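Local coordinates for protein putative xylanase (Bacteroides fragilis, PDB 2P1G) that is of unproven function but is probably a hydrolase, perhaps acting on glycosidic bonds, with an N-acetylmuramoyl-L-alanine amidase-like domain, at residues L89-D94 with G186-H191; L105-A110 with G233-R238; A111-K116 with H157-D162. All coordinates share one frame; numbering follows the deposited sequence.

Contact 1: residues L89-D94 with G186-H191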
ATOM      1  N   LEU A  89       2.363  -0.461 -10.217  1.00 11.59           N
ATOM      2  CA  LEU A  89       3.269  -0.701  -9.113  1.00 12.53           C
ATOM      3  C   LEU A  89       2.697  -1.784  -8.203  1.00 14.21           C
ATOM      4  O   LEU A  89       1.857  -1.502  -7.323  1.00 16.90           O
ATOM      5  CB  LEU A  89       3.510   0.599  -8.343  1.00 12.08           C
ATOM      6  CG  LEU A  89       4.310   1.629  -9.138  1.00 10.60           C
ATOM      7  CD1 LEU A  89       3.941   3.029  -8.687  1.00  9.76           C
ATOM      8  CD2 LEU A  89       5.815   1.371  -9.028  1.00 11.41           C
ATOM      9  N   HIS A  90       3.126  -3.018  -8.439  1.00 13.62           N
ATOM     10  CA  HIS A  90       2.601  -4.184  -7.714  1.00 13.31           C
ATOM     11  C   HIS A  90       3.258  -4.418  -6.368  1.00 13.05           C
ATOM     12  O   HIS A  90       2.581  -4.778  -5.408  1.00 13.65           O
ATOM     13  CB  HIS A  90       2.784  -5.428  -8.580  1.00 13.89           C
ATOM     14  CG  HIS A  90       2.131  -5.306  -9.920  1.00 13.31           C
ATOM     15  ND1 HIS A  90       0.762  -5.255 -10.066  1.00 13.32           N
ATOM     16  CD2 HIS A  90       2.650  -5.212 -11.167  1.00 13.23           C
ATOM     17  CE1 HIS A  90       0.467  -5.132 -11.346  1.00 14.50           C
ATOM     18  NE2 HIS A  90       1.595  -5.090 -12.033  1.00 11.80           N
ATOM     19  N   TYR A  91       4.576  -4.268  -6.288  1.00 12.40           N
ATOM     20  CA  TYR A  91       5.209  -4.405  -4.974  1.00 11.92           C
ATOM     21  C   TYR A  91       5.073  -3.098  -4.229  1.00 11.93           C
ATOM     22  O   TYR A  91       5.424  -2.051  -4.749  1.00 12.33           O
ATOM     23  CB  TYR A  91       6.687  -4.722  -5.111  1.00 12.24           C
ATOM     24  CG  TYR A  91       6.962  -6.167  -5.461  1.00 11.64           C
ATOM     25  CD1 TYR A  91       6.925  -7.162  -4.476  1.00 12.57           C
ATOM     26  CD2 TYR A  91       7.235  -6.536  -6.762  1.00 11.62           C
ATOM     27  CE1 TYR A  91       7.177  -8.493  -4.789  1.00 12.95           C
ATOM     28  CE2 TYR A  91       7.496  -7.862  -7.087  1.00 11.08           C
ATOM     29  CZ  TYR A  91       7.466  -8.824  -6.102  1.00 12.74           C
ATOM     30  OH  TYR A  91       7.722 -10.123  -6.429  1.00 13.05           O
ATOM     31  N   ILE A  92       4.606  -3.174  -2.996  1.00 12.03           N
ATOM     32  CA  ILE A  92       4.442  -1.974  -2.162  1.00 12.45           C
ATOM     33  C   ILE A  92       5.724  -1.174  -1.913  1.00 11.36           C
ATOM     34  O   ILE A  92       5.671   0.048  -1.869  1.00 11.10           O
ATOM     35  CB  ILE A  92       3.625  -2.292  -0.910  1.00 11.74           C
ATOM     36  CG1 ILE A  92       2.218  -2.718  -1.342  1.00 15.13           C
ATOM     37  CG2 ILE A  92       3.520  -1.074   0.001  1.00 13.44           C
ATOM     38  CD1 ILE A  92       1.374  -3.326  -0.223  1.00 18.83           C
ATOM     39  N   SER A  93       6.889  -1.831  -1.812  1.00 11.07           N
ATOM     40  CA  SER A  93       8.149  -1.088  -1.678  1.00 11.84           C
ATOM     41  C   SER A  93       8.341  -0.181  -2.856  1.00 11.39           C
ATOM     42  O   SER A  93       8.809   0.935  -2.725  1.00 11.50           O
ATOM     43  CB  SER A  93       9.372  -2.010  -1.582  1.00 12.31           C
ATOM     44  OG  SER A  93       9.311  -2.738  -0.368  1.00 16.35           O
ATOM     45  N   ASP A  94       7.985  -0.691  -4.030  1.00 11.28           N
ATOM     46  CA  ASP A  94       8.147   0.042  -5.268  1.00 11.22           C
ATOM     47  C   ASP A  94       7.128   1.209  -5.323  1.00 10.23           C
ATOM     48  O   ASP A  94       7.469   2.335  -5.702  1.00 10.11           O
ATOM     49  CB  ASP A  94       7.877  -0.946  -6.395  1.00 11.71           C
ATOM     50  CG  ASP A  94       8.495  -0.541  -7.704  1.00 14.58           C
ATOM     51  OD1 ASP A  94       9.256   0.457  -7.792  1.00 17.68           O
ATOM     52  OD2 ASP A  94       8.201  -1.264  -8.685  1.00 18.13           O
ATOM     53  N   GLY A 186       9.891 -13.666  -0.257  1.00 12.96           N
ATOM     54  CA  GLY A 186       9.683 -13.054  -1.567  1.00 13.05           C
ATOM     55  C   GLY A 186       8.890 -11.772  -1.563  1.00 12.13           C
ATOM     56  O   GLY A 186       8.684 -11.178  -2.608  1.00 12.29           O
ATOM     57  N   LEU A 187       8.470 -11.342  -0.372  1.00 13.01           N
ATOM     58  CA  LEU A 187       7.638 -10.151  -0.220  1.00 13.10           C
ATOM     59  C   LEU A 187       8.204  -9.225   0.870  1.00 12.80           C
ATOM     60  O   LEU A 187       9.005  -9.646   1.727  1.00 12.99           O
ATOM     61  CB  LEU A 187       6.184 -10.544   0.150  1.00 13.84           C
ATOM     62  CG  LEU A 187       5.369 -11.370  -0.838  1.00 16.97           C
ATOM     63  CD1 LEU A 187       4.098 -11.849  -0.191  1.00 20.89           C
ATOM     64  CD2 LEU A 187       5.021 -10.509  -2.051  1.00 21.87           C
ATOM     65  N   ASP A 188       7.759  -7.972   0.793  1.00 11.89           N
ATOM     66  CA  ASP A 188       8.223  -6.857   1.580  1.00 12.21           C
ATOM     67  C   ASP A 188       7.165  -6.387   2.596  1.00 11.88           C
ATOM     68  O   ASP A 188       7.458  -6.094   3.749  1.00 10.32           O
ATOM     69  CB  ASP A 188       8.532  -5.670   0.618  1.00 13.02           C
ATOM     70  CG  ASP A 188       7.429  -5.427  -0.513  1.00 13.78           C
ATOM     71  OD1 ASP A 188       6.529  -6.204  -0.765  1.00 17.80           O
ATOM     72  OD2 ASP A 188       7.507  -4.406  -1.190  1.00 21.70           O
ATOM     73  N   VAL A 189       5.939  -6.298   2.112  1.00 12.23           N
ATOM     74  CA  VAL A 189       4.843  -5.659   2.827  1.00 12.80           C
ATOM     75  C   VAL A 189       3.648  -6.520   2.472  1.00 13.93           C
ATOM     76  O   VAL A 189       3.442  -6.873   1.293  1.00 15.12           O
ATOM     77  CB  VAL A 189       4.610  -4.196   2.334  1.00 12.84           C
ATOM     78  CG1 VAL A 189       3.262  -3.665   2.831  1.00 11.18           C
ATOM     79  CG2 VAL A 189       5.771  -3.264   2.742  1.00 12.82           C
ATOM     80  N   SER A 190       2.868  -6.904   3.473  1.00 12.88           N
ATOM     81  CA  SER A 190       1.748  -7.783   3.224  1.00 14.10           C
ATOM     82  C   SER A 190       0.435  -7.020   3.132  1.00 13.68           C
ATOM     83  O   SER A 190      -0.515  -7.501   2.524  1.00 14.71           O
ATOM     84  CB  SER A 190       1.657  -8.818   4.321  1.00 14.30           C
ATOM     85  OG  SER A 190       1.529  -8.176   5.555  1.00 18.42           O
ATOM     86  N   HIS A 191       0.389  -5.826   3.716  1.00 12.98           N
ATOM     87  CA  HIS A 191      -0.869  -5.097   3.862  1.00 14.00           C
ATOM     88  C   HIS A 191      -0.561  -3.620   4.114  1.00 12.84           C
ATOM     89  O   HIS A 191       0.501  -3.296   4.607  1.00 11.99           O
ATOM     90  CB  HIS A 191      -1.595  -5.666   5.082  1.00 14.69           C
ATOM     91  CG  HIS A 191      -3.029  -5.278   5.181  1.00 17.94           C
ATOM     92  ND1 HIS A 191      -3.588  -4.812   6.351  1.00 22.50           N
ATOM     93  CD2 HIS A 191      -4.029  -5.307   4.272  1.00 22.00           C
ATOM     94  CE1 HIS A 191      -4.869  -4.553   6.152  1.00 21.35           C
ATOM     95  NE2 HIS A 191      -5.161  -4.840   4.898  1.00 22.56           N
TER
HETATM   96  O   HOH W   1       4.277  -5.920  -1.869  1.00 19.00           O
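Asp188 reaches across to the first turn of helix 92-101, where one oxygen takes two bonds from Ser93 and the other lies at the edge of the Tyr91 ring. Its CB already lies 3.2 Å from Ser93 OG. With chi1 at 44°, CG falls between the backbone N and the carbonyl carbon, which aims the carboxylate at the start of the helix. The two oxygens then do different work. OD2 accepts twice from one residue: Ser93 N donates over 2.7 Å nearly in line with the C-O bond of Asp188 OD2, and Ser93 OG donates over 2.6 Å to its anti lone pair. Ser93 can offer both groups together because its OG is turned beside its own N (chi1 -67°). OD1 lies in the plane of the Tyr91 ring, at its edge, 3.9 Å from Tyr91 CD1, with ring and carboxylate planes 67° apart. A water also donates to OD1 while accepting from Ile92 N over 3.0 Å, so the carboxylate serves two successive amides of the helix start, one directly and one through solvent. A negative charge placed here would be expected to be stabilised by the helix end. Beside these polar bonds the contact is apolar: Ile92 CD1 packs on Val189 CG1 at 3.6 Å, their side chains crossing at about a right angle, and Tyr91 CE1 meets Leu187 CD2 at 4.0 Å. The Tyr91 hydroxyl is held outside the contact, by Glu148 of helix 138-151 and by the backbone of Met124. The join therefore ties the N-terminal end of helix 92-101 to the entry of strand 189-198; Val189 also rests on Ala179 of strand 177-182, while Tyr91 also touches Tyr123 of helix 123-126 and Met144 of helix 138-151.

Contact 2: residues L105-A110 with G233-R238; sequences LEDVTA and GIRVLR
Glu106 and Arg238 form an antiparallel hydrogen-bonded pair, with Glu106 N to Arg238 O at 2.7 Å and Arg238 N to Glu106 O at 3.0 Å; Asp107 and Leu237 follow as the non-hydrogen-bonded pair. The pairing ends at Asp107, the N-cap of helix 108-112, and the touching parts run 141° apart end to end, the first already including the turn into the helix. Both polar backbone atoms of Val236 are still bonded. Its O accepts from Thr109 N at 3.2 Å and, weakly, from Val108 N, whereas its N donates to Thr109 OG1 at 2.8 Å in an almost straight bond (174°). A hydroxyl thus stands where a strand neighbour would offer a carbonyl, and the chi1 of Thr109, displaced to 23°, swings OG1 to that place. Asp107 divides its carboxylate: OD1 caps the helix by accepting from Ala110 N at 2.9 Å, and OD2 makes a salt bridge with Arg235 NH2 at 3.0 Å. The oxygen lies in the guanidinium plane, but the donor approaches from above the carboxylate plane. A water that accepts from Arg235 NE and donates to Asp107 OD1 closes this polar group and is also hydrogen-bonded to Thr109 OG1. Val108 CG2 sits over the centre of the Arg238 guanidinium, 3.8 Å above its plane, while Arg238 NH2 is held by Asp176 and the carbonyl of Trp171; the Glu106 carboxylate, in a long salt bridge with Arg238 NH1, is also joined to it by a water. Leu105 CD1 meets Leu237 CD1 at 3.7 Å. These two leucines and Arg235 face helix 92-101, touching Trp95, Ala99 and Ile96 between them. Strand 106-107 thereby extends the antiparallel sheet along strand 231-238, whose Arg235 and Leu237 make backbone hydrogen bonds to strand 177-182.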
ATOM      1  N   LEU A 105       4.473  11.552  -0.880  1.00 10.61           N
ATOM      2  CA  LEU A 105       4.538  11.040   0.484  1.00 10.56           C
ATOM      3  C   LEU A 105       5.900  11.327   1.082  1.00 10.47           C
ATOM      4  O   LEU A 105       6.899  11.305   0.368  1.00 11.15           O
ATOM      5  CB  LEU A 105       4.288   9.524   0.510  1.00  9.84           C
ATOM      6  CG  LEU A 105       2.893   9.025   0.097  1.00 11.55           C
ATOM      7  CD1 LEU A 105       2.829   7.502   0.060  1.00 13.63           C
ATOM      8  CD2 LEU A 105       1.786   9.589   0.978  1.00 10.93           C
ATOM      9  N   GLU A 106       5.937  11.593   2.384  1.00 10.86           N
ATOM     10  CA  GLU A 106       7.190  11.598   3.115  1.00 12.24           C
ATOM     11  C   GLU A 106       7.330  10.308   3.913  1.00 11.97           C
ATOM     12  O   GLU A 106       6.341   9.791   4.440  1.00 10.42           O
ATOM     13  CB  GLU A 106       7.316  12.798   4.032  1.00 14.50           C
ATOM     14  CG  GLU A 106       6.131  13.120   4.849  1.00 20.22           C
ATOM     15  CD  GLU A 106       6.379  14.331   5.758  1.00 28.02           C
ATOM     16  OE1 GLU A 106       6.854  15.384   5.257  1.00 33.03           O
ATOM     17  OE2 GLU A 106       6.101  14.216   6.966  1.00 29.45           O
ATOM     18  N   ASP A 107       8.558   9.802   3.963  1.00 10.75           N
ATOM     19  CA  ASP A 107       8.865   8.546   4.663  1.00 10.82           C
ATOM     20  C   ASP A 107       9.176   8.906   6.115  1.00 10.31           C
ATOM     21  O   ASP A 107      10.317   9.280   6.479  1.00 11.58           O
ATOM     22  CB  ASP A 107      10.027   7.824   3.954  1.00 10.84           C
ATOM     23  CG  ASP A 107      10.288   6.449   4.503  1.00 11.93           C
ATOM     24  OD1 ASP A 107       9.905   6.207   5.666  1.00 13.59           O
ATOM     25  OD2 ASP A 107      10.848   5.579   3.755  1.00 13.18           O
ATOM     26  N   VAL A 108       8.146   8.794   6.948  1.00  9.39           N
ATOM     27  CA  VAL A 108       8.237   9.186   8.355  1.00  9.29           C
ATOM     28  C   VAL A 108       9.142   8.214   9.132  1.00  9.02           C
ATOM     29  O   VAL A 108      10.017   8.632   9.891  1.00  8.99           O
ATOM     30  CB  VAL A 108       6.840   9.235   9.015  1.00  9.56           C
ATOM     31  CG1 VAL A 108       6.989   9.577  10.489  1.00  9.58           C
ATOM     32  CG2 VAL A 108       5.935  10.285   8.301  1.00 12.34           C
ATOM     33  N   THR A 109       8.958   6.919   8.933  1.00  8.99           N
ATOM     34  CA  THR A 109       9.877   5.965   9.575  1.00  9.15           C
ATOM     35  C   THR A 109      11.357   6.206   9.197  1.00 10.42           C
ATOM     36  O   THR A 109      12.247   5.947   9.994  1.00 10.76           O
ATOM     37  CB  THR A 109       9.459   4.484   9.389  1.00  9.88           C
ATOM     38  OG1 THR A 109       8.620   4.332   8.228  1.00  9.62           O
ATOM     39  CG2 THR A 109       8.692   3.994  10.607  1.00  9.38           C
ATOM     40  N   ALA A 110      11.618   6.692   7.985  1.00 10.36           N
ATOM     41  CA  ALA A 110      12.992   7.049   7.596  1.00 11.40           C
ATOM     42  C   ALA A 110      13.553   8.182   8.445  1.00 11.92           C
ATOM     43  O   ALA A 110      14.760   8.219   8.707  1.00 13.04           O
ATOM     44  CB  ALA A 110      13.059   7.421   6.126  1.00 11.39           C
ATOM     45  N   GLY A 233       6.741  -5.510  11.553  1.00  8.14           N
ATOM     46  CA  GLY A 233       6.800  -4.093  11.906  1.00  7.79           C
ATOM     47  C   GLY A 233       5.980  -3.260  10.953  1.00  7.33           C
ATOM     48  O   GLY A 233       5.084  -3.800  10.268  1.00  6.88           O
ATOM     49  N   ILE A 234       6.234  -1.949  10.935  1.00  6.90           N
ATOM     50  CA  ILE A 234       5.549  -1.067  10.029  1.00  7.24           C
ATOM     51  C   ILE A 234       6.459  -0.029   9.398  1.00  7.39           C
ATOM     52  O   ILE A 234       7.523   0.300   9.940  1.00  7.71           O
ATOM     53  CB  ILE A 234       4.370  -0.326  10.723  1.00  7.62           C
ATOM     54  CG1 ILE A 234       4.857   0.474  11.929  1.00  8.51           C
ATOM     55  CG2 ILE A 234       3.242  -1.338  11.120  1.00  9.06           C
ATOM     56  CD1 ILE A 234       3.739   1.430  12.575  1.00  8.50           C
ATOM     57  N   ARG A 235       6.042   0.458   8.239  1.00  7.40           N
ATOM     58  CA  ARG A 235       6.581   1.696   7.710  1.00  7.33           C
ATOM     59  C   ARG A 235       5.456   2.726   7.797  1.00  7.57           C
ATOM     60  O   ARG A 235       4.272   2.387   7.640  1.00  7.03           O
ATOM     61  CB  ARG A 235       7.028   1.520   6.252  1.00  7.84           C
ATOM     62  CG  ARG A 235       8.147   0.449   6.102  1.00  7.61           C
ATOM     63  CD  ARG A 235       8.607   0.386   4.629  1.00  8.91           C
ATOM     64  NE  ARG A 235       9.181   1.647   4.138  1.00 10.23           N
ATOM     65  CZ  ARG A 235       9.552   1.821   2.875  1.00  9.59           C
ATOM     66  NH1 ARG A 235       9.383   0.823   2.006  1.00  8.31           N
ATOM     67  NH2 ARG A 235      10.090   2.965   2.477  1.00  8.15           N
ATOM     68  N   VAL A 236       5.841   3.969   8.074  1.00  7.31           N
ATOM     69  CA  VAL A 236       4.879   5.068   8.271  1.00  7.81           C
ATOM     70  C   VAL A 236       5.168   6.108   7.216  1.00  8.59           C
ATOM     71  O   VAL A 236       6.310   6.605   7.117  1.00  7.62           O
ATOM     72  CB  VAL A 236       5.008   5.700   9.680  1.00  8.09           C
ATOM     73  CG1 VAL A 236       4.039   6.909   9.852  1.00  7.33           C
ATOM     74  CG2 VAL A 236       4.801   4.620  10.778  1.00  8.65           C
ATOM     75  N   LEU A 237       4.150   6.422   6.416  1.00  9.50           N
ATOM     76  CA  LEU A 237       4.266   7.454   5.396  1.00 11.00           C
ATOM     77  C   LEU A 237       3.211   8.508   5.618  1.00 10.98           C
ATOM     78  O   LEU A 237       2.161   8.216   6.203  1.00 11.19           O
ATOM     79  CB  LEU A 237       4.086   6.873   4.003  1.00 11.61           C
ATOM     80  CG  LEU A 237       4.816   5.556   3.691  1.00 14.13           C
ATOM     81  CD1 LEU A 237       4.375   5.072   2.335  1.00 19.45           C
ATOM     82  CD2 LEU A 237       6.350   5.729   3.762  1.00 15.92           C
ATOM     83  N   ARG A 238       3.473   9.720   5.140  1.00 10.58           N
ATOM     84  CA  ARG A 238       2.546  10.828   5.362  1.00 11.40           C
ATOM     85  C   ARG A 238       2.436  11.678   4.099  1.00 12.30           C
ATOM     86  O   ARG A 238       3.449  11.983   3.467  1.00 11.93           O
ATOM     87  CB  ARG A 238       3.054  11.649   6.538  1.00 10.87           C
ATOM     88  CG  ARG A 238       2.251  12.880   6.890  1.00 12.11           C
ATOM     89  CD  ARG A 238       2.817  13.505   8.180  1.00 12.08           C
ATOM     90  NE  ARG A 238       2.791  12.519   9.264  1.00 12.92           N
ATOM     91  CZ  ARG A 238       3.594  12.497  10.325  1.00 15.05           C
ATOM     92  NH1 ARG A 238       4.512  13.450  10.527  1.00 14.17           N
ATOM     93  NH2 ARG A 238       3.458  11.522  11.216  1.00 13.76           N
TER
HETATM   94  O   HOH W   2       5.604  15.723   8.821  1.00 31.88           O
HETATM   95  O   HOH W   3       9.867   3.547   6.046  1.00 11.71           O

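Contact 3: residues A111-K116 with H157-D162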
ATOM      1  N   ALA A 111      12.681   9.084   8.877  1.00 12.23           N
ATOM      2  CA  ALA A 111      13.087  10.242   9.680  1.00 13.48           C
ATOM      3  C   ALA A 111      13.290   9.893  11.159  1.00 13.38           C
ATOM      4  O   ALA A 111      14.082  10.543  11.856  1.00 14.13           O
ATOM      5  CB  ALA A 111      12.063  11.347   9.541  1.00 13.60           C
ATOM      6  N   TYR A 112      12.583   8.882  11.639  1.00 13.19           N
ATOM      7  CA  TYR A 112      12.525   8.603  13.079  1.00 12.78           C
ATOM      8  C   TYR A 112      13.198   7.313  13.537  1.00 13.25           C
ATOM      9  O   TYR A 112      13.778   7.250  14.626  1.00 13.10           O
ATOM     10  CB  TYR A 112      11.071   8.574  13.545  1.00 12.83           C
ATOM     11  CG  TYR A 112      10.454   9.926  13.731  1.00 13.89           C
ATOM     12  CD1 TYR A 112      10.427  10.547  15.000  1.00 15.37           C
ATOM     13  CD2 TYR A 112       9.896  10.593  12.662  1.00 13.82           C
ATOM     14  CE1 TYR A 112       9.839  11.810  15.173  1.00 15.89           C
ATOM     15  CE2 TYR A 112       9.305  11.844  12.830  1.00 15.25           C
ATOM     16  CZ  TYR A 112       9.282  12.439  14.081  1.00 14.07           C
ATOM     17  OH  TYR A 112       8.695  13.673  14.200  1.00 15.96           O
ATOM     18  N   SER A 113      13.085   6.254  12.741  1.00 12.41           N
ATOM     19  CA  SER A 113      13.535   4.965  13.221  1.00 13.07           C
ATOM     20  C   SER A 113      14.936   4.616  12.748  1.00 13.37           C
ATOM     21  O   SER A 113      15.260   4.791  11.556  1.00 14.58           O
ATOM     22  CB  SER A 113      12.548   3.860  12.834  1.00 12.18           C
ATOM     23  OG  SER A 113      13.042   2.615  13.296  1.00 13.96           O
ATOM     24  N   PRO A 114      15.773   4.097  13.662  1.00 13.71           N
ATOM     25  CA  PRO A 114      17.118   3.642  13.261  1.00 14.06           C
ATOM     26  C   PRO A 114      17.131   2.217  12.717  1.00 14.76           C
ATOM     27  O   PRO A 114      18.184   1.777  12.247  1.00 16.46           O
ATOM     28  CB  PRO A 114      17.907   3.695  14.578  1.00 14.02           C
ATOM     29  CG  PRO A 114      16.878   3.373  15.622  1.00 13.97           C
ATOM     30  CD  PRO A 114      15.547   3.915  15.114  1.00 13.57           C
ATOM     31  N   PHE A 115      15.987   1.517  12.762  1.00 13.16           N
ATOM     32  CA  PHE A 115      15.910   0.109  12.374  1.00 12.66           C
ATOM     33  C   PHE A 115      15.642  -0.016  10.892  1.00 13.18           C
ATOM     34  O   PHE A 115      14.985   0.835  10.308  1.00 12.22           O
ATOM     35  CB  PHE A 115      14.816  -0.625  13.147  1.00 12.87           C
ATOM     36  CG  PHE A 115      15.043  -0.667  14.637  1.00 12.14           C
ATOM     37  CD1 PHE A 115      15.801  -1.697  15.209  1.00 13.07           C
ATOM     38  CD2 PHE A 115      14.488   0.308  15.468  1.00 11.87           C
ATOM     39  CE1 PHE A 115      15.995  -1.747  16.601  1.00 14.31           C
ATOM     40  CE2 PHE A 115      14.686   0.268  16.856  1.00 12.90           C
ATOM     41  CZ  PHE A 115      15.428  -0.758  17.414  1.00 13.36           C
ATOM     42  N   LYS A 116      16.165  -1.076  10.288  1.00 14.31           N
ATOM     43  CA  LYS A 116      16.096  -1.214   8.834  1.00 15.62           C
ATOM     44  C   LYS A 116      15.824  -2.644   8.416  1.00 15.93           C
ATOM     45  O   LYS A 116      16.151  -3.589   9.141  1.00 16.70           O
ATOM     46  CB  LYS A 116      17.398  -0.728   8.191  1.00 16.36           C
ATOM     47  CG  LYS A 116      17.572   0.776   8.237  1.00 19.88           C
ATOM     48  CD  LYS A 116      18.993   1.167   7.931  1.00 24.88           C
ATOM     49  CE  LYS A 116      19.095   2.682   7.951  1.00 25.20           C
ATOM     50  NZ  LYS A 116      20.466   3.202   7.659  1.00 26.57           N
ATOM     51  N   HIS A 157      13.899   2.000   6.034  1.00 10.08           N
ATOM     52  CA  HIS A 157      13.686   2.124   7.493  1.00 10.00           C
ATOM     53  C   HIS A 157      12.349   1.531   7.887  1.00  9.67           C
ATOM     54  O   HIS A 157      11.396   1.615   7.117  1.00  9.94           O
ATOM     55  CB  HIS A 157      13.685   3.595   7.902  1.00 10.12           C
ATOM     56  CG  HIS A 157      15.025   4.269   7.781  1.00 14.25           C
ATOM     57  ND1 HIS A 157      15.786   4.615   8.882  1.00 15.41           N
ATOM     58  CD2 HIS A 157      15.705   4.715   6.697  1.00 15.05           C
ATOM     59  CE1 HIS A 157      16.884   5.232   8.477  1.00 17.57           C
ATOM     60  NE2 HIS A 157      16.852   5.317   7.156  1.00 16.06           N
ATOM     61  N   TYR A 158      12.262   0.922   9.074  1.00  8.47           N
ATOM     62  CA  TYR A 158      10.938   0.478   9.561  1.00  8.54           C
ATOM     63  C   TYR A 158      10.936   0.528  11.062  1.00  8.05           C
ATOM     64  O   TYR A 158      11.985   0.722  11.673  1.00  8.75           O
ATOM     65  CB  TYR A 158      10.579  -0.939   9.055  1.00  8.79           C
ATOM     66  CG  TYR A 158      11.174  -2.098   9.875  1.00  9.86           C
ATOM     67  CD1 TYR A 158      10.357  -3.120  10.383  1.00 11.57           C
ATOM     68  CD2 TYR A 158      12.548  -2.166  10.144  1.00 11.24           C
ATOM     69  CE1 TYR A 158      10.890  -4.168  11.147  1.00 11.03           C
ATOM     70  CE2 TYR A 158      13.082  -3.221  10.906  1.00 13.34           C
ATOM     71  CZ  TYR A 158      12.252  -4.199  11.398  1.00 12.74           C
ATOM     72  OH  TYR A 158      12.804  -5.232  12.142  1.00 15.05           O
ATOM     73  N   LEU A 159       9.762   0.376  11.658  1.00  7.23           N
ATOM     74  CA  LEU A 159       9.649   0.257  13.092  1.00  8.08           C
ATOM     75  C   LEU A 159       9.316  -1.181  13.439  1.00  8.56           C
ATOM     76  O   LEU A 159       8.256  -1.652  13.068  1.00  7.42           O
ATOM     77  CB  LEU A 159       8.507   1.130  13.629  1.00  9.48           C
ATOM     78  CG  LEU A 159       8.392   1.200  15.167  1.00  9.48           C
ATOM     79  CD1 LEU A 159       9.545   2.034  15.800  1.00 11.43           C
ATOM     80  CD2 LEU A 159       7.050   1.791  15.541  1.00 11.51           C
ATOM     81  N   PRO A 160      10.207  -1.864  14.174  1.00  9.13           N
ATOM     82  CA  PRO A 160       9.923  -3.215  14.621  1.00  9.67           C
ATOM     83  C   PRO A 160       8.662  -3.270  15.474  1.00  9.74           C
ATOM     84  O   PRO A 160       8.440  -2.387  16.299  1.00  9.65           O
ATOM     85  CB  PRO A 160      11.177  -3.593  15.420  1.00  9.91           C
ATOM     86  CG  PRO A 160      12.259  -2.726  14.848  1.00  9.60           C
ATOM     87  CD  PRO A 160      11.537  -1.413  14.614  1.00 10.19           C
ATOM     88  N   LYS A 161       7.844  -4.304  15.275  1.00  9.63           N
ATOM     89  CA  LYS A 161       6.573  -4.393  15.987  1.00 10.83           C
ATOM     90  C   LYS A 161       6.750  -4.405  17.508  1.00 11.63           C
ATOM     91  O   LYS A 161       5.859  -3.937  18.219  1.00 12.90           O
ATOM     92  CB  LYS A 161       5.758  -5.601  15.545  1.00  9.38           C
ATOM     93  CG  LYS A 161       6.399  -6.977  15.820  1.00 10.47           C
ATOM     94  CD  LYS A 161       5.490  -8.071  15.258  1.00 11.20           C
ATOM     95  CE  LYS A 161       5.863  -9.482  15.748  1.00 12.46           C
ATOM     96  NZ  LYS A 161       5.062 -10.459  14.927  1.00 13.28           N
ATOM     97  N   ASP A 162       7.877  -4.915  18.009  1.00 12.70           N
ATOM     98  CA  ASP A 162       8.083  -4.850  19.471  1.00 14.34           C
ATOM     99  C   ASP A 162       8.300  -3.420  20.012  1.00 14.54           C
ATOM    100  O   ASP A 162       8.320  -3.204  21.234  1.00 15.10           O
ATOM    101  CB  ASP A 162       9.124  -5.882  19.993  1.00 15.67           C
ATOM    102  CG  ASP A 162      10.560  -5.561  19.600  1.00 19.86           C
ATOM    103  OD1 ASP A 162      10.796  -4.623  18.814  1.00 22.67           O
ATOM    104  OD2 ASP A 162      11.486  -6.276  20.080  1.00 25.96           O
TER
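An ST turn at Ser113, just past helix 108-112, brings the chain against the start of a two-stranded antiparallel ribbon in which Lys116 pairs with His157 as a non-hydrogen-bonded pair. The tight part is a chain of polar bonds around the turn. Ser113 OG, anti to its own N at chi1 179°, accepts from Phe115 N at 3.2 Å and donates to Tyr158 O at 2.7 Å, arriving from above that carbonyl's plane. Ser113 O takes the ring N-H of His157, ND1, at 2.7 Å, the donor standing nearly along the C=O axis and the oxygen close to the imidazole plane. Tyr158 N adds a backbone bond to Phe115 O at 3.0 Å. The turn is thus gripped by both a main-chain and a side-chain donor from segment 157-162. Tyr158 itself is buried, its side chain touching Thr232 and Arg235 of strand 231-238, and its CE2 lies 3.8 Å from Phe115 CB.

The outer side is looser, made of two CH-pi contacts between residues near the surface. Phe115, exposed, receives Pro160 CG over one face of its ring, at 3.8 Å from the centroid. Lys116, also exposed, runs extended alongside His157, pointing the same way, and carries its NZ on to Glu155 in a salt bridge. On the way its CE passes over the face of the imidazole, 3.7 Å from the centroid of the His157 ring and 27° off the ring normal.

Contacts 2 and 3 adjoin, their centres about 9 Å apart. Helix 108-112 serves both, and Ile234 O lies 2.8 Å from Leu159 N, a probable hydrogen bond joining strands 231-238 and 159-160. Packing adds a second junction, with Ala110 CA 3.4 Å from His157 CG. Contact 1 is centred about 14 Å from contact 2 and touches it through Ser93 OG and Arg235 NH1, 4.3 Å apart. It stays clear of contact 3: centres about 17 Å, nearest atoms about 8 Å. All three reach the same antiparallel sheet, and contact 3 is nested along the chain inside the loops closed by the others. Their relation to any active site remains unestablished.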